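Local coordinates for protein-arginine-phosphatase (PDB 4KK3), which removes phosphate from phosphoarginine residues in many proteins, counteracting the arginine kinase McsB, while hardly acting on phosphoserine, phosphothreonine or phosphotyrosine peptides, at residues Thr48-Lys58 / Gly122-Asp132. Numbering follows the deposited sequence.
Sequences TPHAVEALFEK and GSIDIYKQTRD
Glu57 offers the syn side of OE1 to Lys128 NZ at 2.7 Å, a salt bridge between helices that cross at -57° in the low molecular weight phosphatase fold, a parallel four-stranded sheet with flanking helices. With CG anti to the backbone N and its chain extended, Glu57 is long enough to reach over to helix 124-145. Arg131 NH1 gives a hydrogen bond to Ala54 O at 2.8 Å, with an N-H...O angle of 159°, and the small methyl of Ala54 fits a crossing with axes 9.0 Å apart. Arginine suits its place because the guanidinium serves several partners: besides Ala54, it gives NE and NH2 side-on to a single oxygen, OD1 of Asp132, which braces the group's rotation, while NH1 and NH2 make longer, weaker contacts with Glu57 OE2. Glu57, Lys128, Arg131 and Asp132 thus form a salt-bridge network. Lys58 CE packs over one guanidinium face.

At the helix starts the contact turns aromatic. Tyr127 presents a broad ring face to His50 CB, 3.4 Å from the ring centroid in a CH-pi contact, and the flat imidazole sets its edge toward that ring in an offset edge-to-face pair, planes 73° apart. Ile124, with a slender CG1-CD1 branch, rests CD1 against His50 O and the extended side chain of Glu53. The Tyr127 side chain also touches Cys12 of the substrate-binding loop, and Thr48 touches Thr11, the residue important for substrate discrimination. Threonine's hydroxyl serves twice: Thr48 OG1 caps helix 49-56 by weakly accepting from Ala51 N and makes a weak 3.2 Å hydrogen bond to Tyr127 OH.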
# COMPACT_ATOMS: atom_id res chain seq x y z
N THR A 48 -8.04 -9.17 6.41
CA THR A 48 -9.10 -10.15 6.21
C THR A 48 -8.48 -11.53 6.07
O THR A 48 -7.33 -11.64 5.67
CB THR A 48 -9.90 -9.87 4.93
OG1 THR A 48 -9.03 -9.98 3.80
CG2 THR A 48 -10.50 -8.47 4.98
N PRO A 49 -9.25 -12.57 6.39
CA PRO A 49 -8.69 -13.92 6.30
C PRO A 49 -8.12 -14.25 4.92
O PRO A 49 -7.05 -14.85 4.84
CB PRO A 49 -9.90 -14.81 6.59
CG PRO A 49 -10.75 -13.97 7.48
CD PRO A 49 -10.60 -12.56 6.97
N HIS A 50 -8.80 -13.84 3.85
CA HIS A 50 -8.32 -14.12 2.51
C HIS A 50 -6.99 -13.43 2.19
O HIS A 50 -6.16 -13.99 1.47
CB HIS A 50 -9.35 -13.72 1.46
CG HIS A 50 -10.52 -14.65 1.35
ND1 HIS A 50 -10.52 -15.91 1.92
CD2 HIS A 50 -11.71 -14.52 0.72
CE1 HIS A 50 -11.68 -16.50 1.66
NE2 HIS A 50 -12.41 -15.68 0.93
N ALA A 51 -6.81 -12.22 2.70
CA ALA A 51 -5.56 -11.48 2.48
C ALA A 51 -4.42 -12.22 3.20
O ALA A 51 -3.32 -12.40 2.65
CB ALA A 51 -5.68 -10.05 2.99
N VAL A 52 -4.71 -12.64 4.42
CA VAL A 52 -3.75 -13.42 5.20
C VAL A 52 -3.38 -14.72 4.49
O VAL A 52 -2.19 -15.07 4.39
CB VAL A 52 -4.28 -13.71 6.62
CG1 VAL A 52 -3.42 -14.78 7.31
CG2 VAL A 52 -4.30 -12.44 7.43
N GLU A 53 -4.39 -15.43 4.01
CA GLU A 53 -4.16 -16.71 3.33
C GLU A 53 -3.38 -16.50 2.02
O GLU A 53 -2.47 -17.27 1.70
CB GLU A 53 -5.50 -17.43 3.07
CG GLU A 53 -5.39 -18.64 2.14
CD GLU A 53 -6.70 -19.40 2.00
OE1 GLU A 53 -7.75 -18.90 2.47
OE2 GLU A 53 -6.68 -20.51 1.42
N ALA A 54 -3.70 -15.44 1.29
CA ALA A 54 -3.01 -15.15 0.04
C ALA A 54 -1.51 -14.94 0.25
O ALA A 54 -0.69 -15.41 -0.54
CB ALA A 54 -3.63 -13.91 -0.63
N LEU A 55 -1.14 -14.25 1.33
CA LEU A 55 0.27 -14.01 1.60
C LEU A 55 0.91 -15.25 2.22
O LEU A 55 2.08 -15.53 1.96
CB LEU A 55 0.48 -12.81 2.51
CG LEU A 55 0.05 -11.46 1.92
CD1 LEU A 55 0.86 -10.29 2.49
CD2 LEU A 55 0.06 -11.43 0.40
N PHE A 56 0.14 -15.97 3.02
CA PHE A 56 0.64 -17.17 3.69
C PHE A 56 1.13 -18.20 2.66
O PHE A 56 2.15 -18.89 2.87
CB PHE A 56 -0.49 -17.74 4.58
CG PHE A 56 -0.07 -18.93 5.42
CD1 PHE A 56 0.56 -18.75 6.64
CD2 PHE A 56 -0.35 -20.21 5.00
CE1 PHE A 56 0.92 -19.85 7.43
CE2 PHE A 56 0.01 -21.31 5.77
CZ PHE A 56 0.64 -21.12 6.99
N GLU A 57 0.42 -18.28 1.54
CA GLU A 57 0.80 -19.14 0.42
C GLU A 57 2.21 -18.85 -0.10
O GLU A 57 2.93 -19.77 -0.52
CB GLU A 57 -0.23 -19.03 -0.71
CG GLU A 57 0.25 -19.52 -2.06
CD GLU A 57 -0.81 -19.38 -3.13
OE1 GLU A 57 -1.99 -19.38 -2.77
OE2 GLU A 57 -0.46 -19.26 -4.33
N LYS A 58 2.61 -17.59 -0.03
CA LYS A 58 3.94 -17.16 -0.47
C LYS A 58 4.91 -17.02 0.70
O LYS A 58 5.96 -16.37 0.57
CB LYS A 58 3.83 -15.82 -1.21
CG LYS A 58 2.92 -15.87 -2.42
CD LYS A 58 3.61 -16.56 -3.58
CE LYS A 58 2.88 -16.28 -4.88
NZ LYS A 58 3.62 -16.80 -6.06
N GLY A 122 -14.53 -10.68 -2.16
CA GLY A 122 -14.24 -11.60 -3.24
C GLY A 122 -13.70 -12.93 -2.75
O GLY A 122 -13.39 -13.09 -1.56
N SER A 123 -13.58 -13.89 -3.65
CA SER A 123 -13.09 -15.23 -3.30
C SER A 123 -11.60 -15.17 -3.06
O SER A 123 -10.96 -14.16 -3.33
CB SER A 123 -13.37 -16.21 -4.43
OG SER A 123 -12.57 -15.91 -5.56
N ILE A 124 -11.04 -16.27 -2.56
CA ILE A 124 -9.60 -16.36 -2.36
C ILE A 124 -8.87 -16.13 -3.69
O ILE A 124 -7.79 -15.56 -3.72
CB ILE A 124 -9.20 -17.73 -1.73
CG1 ILE A 124 -7.72 -17.74 -1.34
CG2 ILE A 124 -9.53 -18.90 -2.66
CD1 ILE A 124 -7.34 -16.67 -0.33
N ASP A 125 -9.48 -16.54 -4.80
CA ASP A 125 -8.85 -16.35 -6.10
C ASP A 125 -8.78 -14.88 -6.51
O ASP A 125 -7.81 -14.46 -7.15
CB ASP A 125 -9.51 -17.20 -7.16
CG ASP A 125 -9.43 -18.68 -6.84
OD1 ASP A 125 -8.31 -19.23 -6.81
OD2 ASP A 125 -10.49 -19.28 -6.59
N ILE A 126 -9.80 -14.10 -6.15
CA ILE A 126 -9.76 -12.65 -6.37
C ILE A 126 -8.59 -12.03 -5.61
O ILE A 126 -7.82 -11.23 -6.15
CB ILE A 126 -11.07 -11.96 -5.93
CG1 ILE A 126 -12.23 -12.37 -6.83
CG2 ILE A 126 -10.92 -10.43 -5.98
CD1 ILE A 126 -12.11 -11.87 -8.26
N TYR A 127 -8.45 -12.41 -4.34
CA TYR A 127 -7.35 -11.93 -3.51
C TYR A 127 -5.98 -12.33 -4.05
O TYR A 127 -5.04 -11.55 -4.00
CB TYR A 127 -7.47 -12.44 -2.08
CG TYR A 127 -8.37 -11.62 -1.21
CD1 TYR A 127 -9.74 -11.73 -1.30
CD2 TYR A 127 -7.84 -10.73 -0.27
CE1 TYR A 127 -10.57 -10.99 -0.49
CE2 TYR A 127 -8.67 -9.98 0.55
CZ TYR A 127 -10.03 -10.11 0.42
OH TYR A 127 -10.86 -9.38 1.23
N LYS A 128 -5.86 -13.55 -4.56
CA LYS A 128 -4.57 -13.99 -5.06
C LYS A 128 -4.19 -13.21 -6.31
O LYS A 128 -3.02 -12.93 -6.54
CB LYS A 128 -4.53 -15.51 -5.31
CG LYS A 128 -4.62 -16.31 -4.02
CD LYS A 128 -4.51 -17.80 -4.32
CE LYS A 128 -4.89 -18.64 -3.11
NZ LYS A 128 -4.54 -20.08 -3.32
N GLN A 129 -5.19 -12.83 -7.11
CA GLN A 129 -4.97 -11.98 -8.27
C GLN A 129 -4.50 -10.58 -7.85
O GLN A 129 -3.59 -10.02 -8.43
CB GLN A 129 -6.23 -11.89 -9.13
CG GLN A 129 -6.62 -13.23 -9.77
CD GLN A 129 -7.92 -13.15 -10.56
OE1 GLN A 129 -8.98 -13.53 -10.07
NE2 GLN A 129 -7.83 -12.66 -11.79
N THR A 130 -5.13 -10.04 -6.81
CA THR A 130 -4.70 -8.76 -6.24
C THR A 130 -3.27 -8.86 -5.72
O THR A 130 -2.43 -7.99 -5.98
CB THR A 130 -5.62 -8.34 -5.10
OG1 THR A 130 -6.95 -8.16 -5.61
CG2 THR A 130 -5.14 -7.02 -4.49
N ARG A 131 -2.99 -9.93 -4.99
CA ARG A 131 -1.64 -10.17 -4.51
C ARG A 131 -0.62 -10.13 -5.65
O ARG A 131 0.42 -9.47 -5.55
CB ARG A 131 -1.56 -11.52 -3.79
CG ARG A 131 -0.15 -11.87 -3.33
CD ARG A 131 -0.05 -13.37 -3.03
NE ARG A 131 -0.10 -14.17 -4.26
CZ ARG A 131 -0.47 -15.44 -4.33
NH1 ARG A 131 -0.85 -16.11 -3.24
NH2 ARG A 131 -0.48 -16.06 -5.50
N ASP A 132 -0.91 -10.85 -6.73
CA ASP A 132 0.02 -10.94 -7.86
C ASP A 132 0.18 -9.60 -8.57
O ASP A 132 1.27 -9.25 -9.00
CB ASP A 132 -0.44 -12.00 -8.86
CG ASP A 132 -0.29 -13.42 -8.32
OD1 ASP A 132 0.39 -13.58 -7.28
OD2 ASP A 132 -0.83 -14.37 -8.93